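Local coordinates for conserved hypothetical alanine and leucine RICH protein (Mycobacterium tuberculosis, PDB 2WAM), which is of unknown function but belongs to the PAC2 family, as a representative of a duplicated gene family in Actinobacteria, at residues I213-S218 against A333-F338. Numbering follows the deposited sequence.
Sequences IQVPGS and AEFERF
Glu-336 reaches strand 213-216 because chi1 of -92° starts its chain off helix 333-343 and an extended course beyond CG carries the carboxylate on alongside Ile-213, the two side chains running antiparallel. In Ile-213, chi1 of 57° leaves CG1 flanked by both N and C of its own backbone, and its terminal CD1 lies 4.0 Å from CD2 of Phe-335. These two side chains are roughly perpendicular. Val-215 CG1 comes to the edge of the same ring, near its plane, and also rests 4.1 Å from Glu-336 CG. Branched residues suit such a strand, since they offer methyls close to the backbone, while Phe-335 also packs on Val-181 of strand 174-183, so its ring bridges the helix to the main sheet.

The polar link is the backbone N-H of Gln-214, which approaches Glu-336 OE2 nearly end-on to the C-O bond; at 3.3 Å and 143° it is a long, bent hydrogen bond. Gln-214 points its CB away from the helix, and its OE1 is hydrogen-bonded to Thr-117 OG1 of the second subunit; strand 213-216 pairs in an antiparallel ladder with a strand of that subunit. The long glutamate thus supplies a side-chain acceptor for a backbone N-H while its CG packs against Val-215 and Ile-213, so the C-terminal helix is held against a strand that is itself part of the subunit interface.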
loop_
_atom_site.group_PDB
_atom_site.type_symbol
_atom_site.label_atom_id
_atom_site.label_comp_id
_atom_site.label_asym_id
_atom_site.label_seq_id
_atom_site.Cartn_x
_atom_site.Cartn_y
_atom_site.Cartn_z
ATOM N N ILE A 213 26.266 -13.430 29.769
ATOM C CA ILE A 213 25.604 -12.208 30.230
ATOM C C ILE A 213 24.373 -11.862 29.389
ATOM O O ILE A 213 24.244 -12.291 28.239
ATOM C CB ILE A 213 26.544 -10.991 30.214
ATOM C CG1 ILE A 213 27.113 -10.777 28.813
ATOM C CG2 ILE A 213 27.665 -11.159 31.221
ATOM C CD1 ILE A 213 27.996 -9.555 28.710
ATOM N N GLN A 214 23.467 -11.094 29.987
ATOM C CA GLN A 214 22.294 -10.566 29.306
ATOM C C GLN A 214 22.493 -9.064 29.191
ATOM O O GLN A 214 22.626 -8.373 30.199
ATOM C CB GLN A 214 21.027 -10.828 30.123
ATOM C CG GLN A 214 20.826 -12.260 30.591
ATOM C CD GLN A 214 19.923 -13.057 29.670
ATOM O OE1 GLN A 214 20.398 -13.823 28.831
ATOM N NE2 GLN A 214 18.609 -12.875 29.814
ATOM N N VAL A 215 22.537 -8.553 27.970
ATOM C CA VAL A 215 22.663 -7.114 27.773
ATOM C C VAL A 215 21.503 -6.592 26.945
ATOM O O VAL A 215 20.966 -7.318 26.114
ATOM C CB VAL A 215 23.990 -6.753 27.087
ATOM C CG1 VAL A 215 25.154 -7.163 27.969
ATOM C CG2 VAL A 215 24.092 -7.422 25.730
ATOM N N PRO A 216 21.087 -5.342 27.190
ATOM C CA PRO A 216 20.098 -4.731 26.300
ATOM C C PRO A 216 20.554 -4.842 24.849
ATOM O O PRO A 216 21.718 -4.594 24.550
ATOM C CB PRO A 216 20.078 -3.257 26.755
ATOM C CG PRO A 216 21.265 -3.113 27.668
ATOM C CD PRO A 216 21.402 -4.449 28.311
ATOM N N GLY A 217 19.649 -5.243 23.964
ATOM C CA GLY A 217 19.972 -5.368 22.559
ATOM C C GLY A 217 20.057 -4.026 21.866
ATOM O O GLY A 217 19.478 -3.034 22.323
ATOM N N SER A 218 20.796 -3.995 20.766
ATOM C CA SER A 218 20.865 -2.823 19.896
ATOM C C SER A 218 20.643 -3.231 18.433
ATOM O O SER A 218 20.825 -4.392 18.067
ATOM C CB SER A 218 22.211 -2.117 20.063
ATOM O OG SER A 218 23.283 -2.892 19.546
ATOM N N ALA A 333 31.015 -7.754 34.446
ATOM C CA ALA A 333 29.941 -7.061 35.152
ATOM C C ALA A 333 30.038 -5.567 34.879
ATOM O O ALA A 333 29.025 -4.868 34.872
ATOM C CB ALA A 333 30.007 -7.337 36.647
ATOM N N GLU A 334 31.260 -5.079 34.661
ATOM C CA GLU A 334 31.467 -3.698 34.226
ATOM C C GLU A 334 30.811 -3.486 32.867
ATOM O O GLU A 334 30.054 -2.536 32.670
ATOM C CB GLU A 334 32.957 -3.350 34.145
ATOM C CG GLU A 334 33.483 -2.521 35.313
ATOM C CD GLU A 334 34.943 -2.104 35.129
ATOM O OE1 GLU A 334 35.247 -1.352 34.171
ATOM O OE2 GLU A 334 35.788 -2.527 35.953
ATOM N N PHE A 335 31.103 -4.383 31.934
ATOM C CA PHE A 335 30.494 -4.329 30.614
ATOM C C PHE A 335 28.959 -4.218 30.707
ATOM O O PHE A 335 28.352 -3.394 30.023
ATOM C CB PHE A 335 30.920 -5.551 29.798
ATOM C CG PHE A 335 30.634 -5.437 28.329
ATOM C CD1 PHE A 335 31.562 -4.864 27.472
ATOM C CD2 PHE A 335 29.444 -5.918 27.799
ATOM C CE1 PHE A 335 31.306 -4.764 26.115
ATOM C CE2 PHE A 335 29.179 -5.823 26.442
ATOM C CZ PHE A 335 30.112 -5.245 25.598
ATOM N N GLU A 336 28.344 -5.035 31.564
ATOM C CA GLU A 336 26.887 -5.033 31.753
ATOM C C GLU A 336 26.353 -3.740 32.370
ATOM O O GLU A 336 25.391 -3.153 31.873
ATOM C CB GLU A 336 26.463 -6.197 32.649
ATOM C CG GLU A 336 26.087 -7.479 31.936
ATOM C CD GLU A 336 25.586 -8.543 32.904
ATOM O OE1 GLU A 336 25.926 -8.466 34.107
ATOM O OE2 GLU A 336 24.851 -9.454 32.465
ATOM N N ARG A 337 26.965 -3.318 33.474
ATOM C CA ARG A 337 26.495 -2.158 34.230
ATOM C C ARG A 337 26.609 -0.872 33.423
ATOM O O ARG A 337 25.733 -0.010 33.488
ATOM C CB ARG A 337 27.276 -2.031 35.543
ATOM C CG ARG A 337 26.936 -0.801 36.358
ATOM C CD ARG A 337 27.605 -0.854 37.718
ATOM N NE ARG A 337 27.504 0.419 38.428
ATOM C CZ ARG A 337 27.804 0.590 39.714
ATOM N NH1 ARG A 337 28.220 -0.434 40.447
ATOM N NH2 ARG A 337 27.681 1.789 40.272
ATOM N N PHE A 338 27.698 -0.763 32.662
ATOM C CA PHE A 338 28.000 0.423 31.861
ATOM C C PHE A 338 27.206 0.489 30.558
ATOM O O PHE A 338 26.701 1.549 30.192
ATOM C CB PHE A 338 29.495 0.486 31.540
ATOM C CG PHE A 338 30.328 1.111 32.623
ATOM C CD1 PHE A 338 31.342 0.390 33.238
ATOM C CD2 PHE A 338 30.107 2.422 33.019
ATOM C CE1 PHE A 338 32.117 0.965 34.226
ATOM C CE2 PHE A 338 30.877 3.001 34.005
ATOM C CZ PHE A 338 31.885 2.272 34.611
#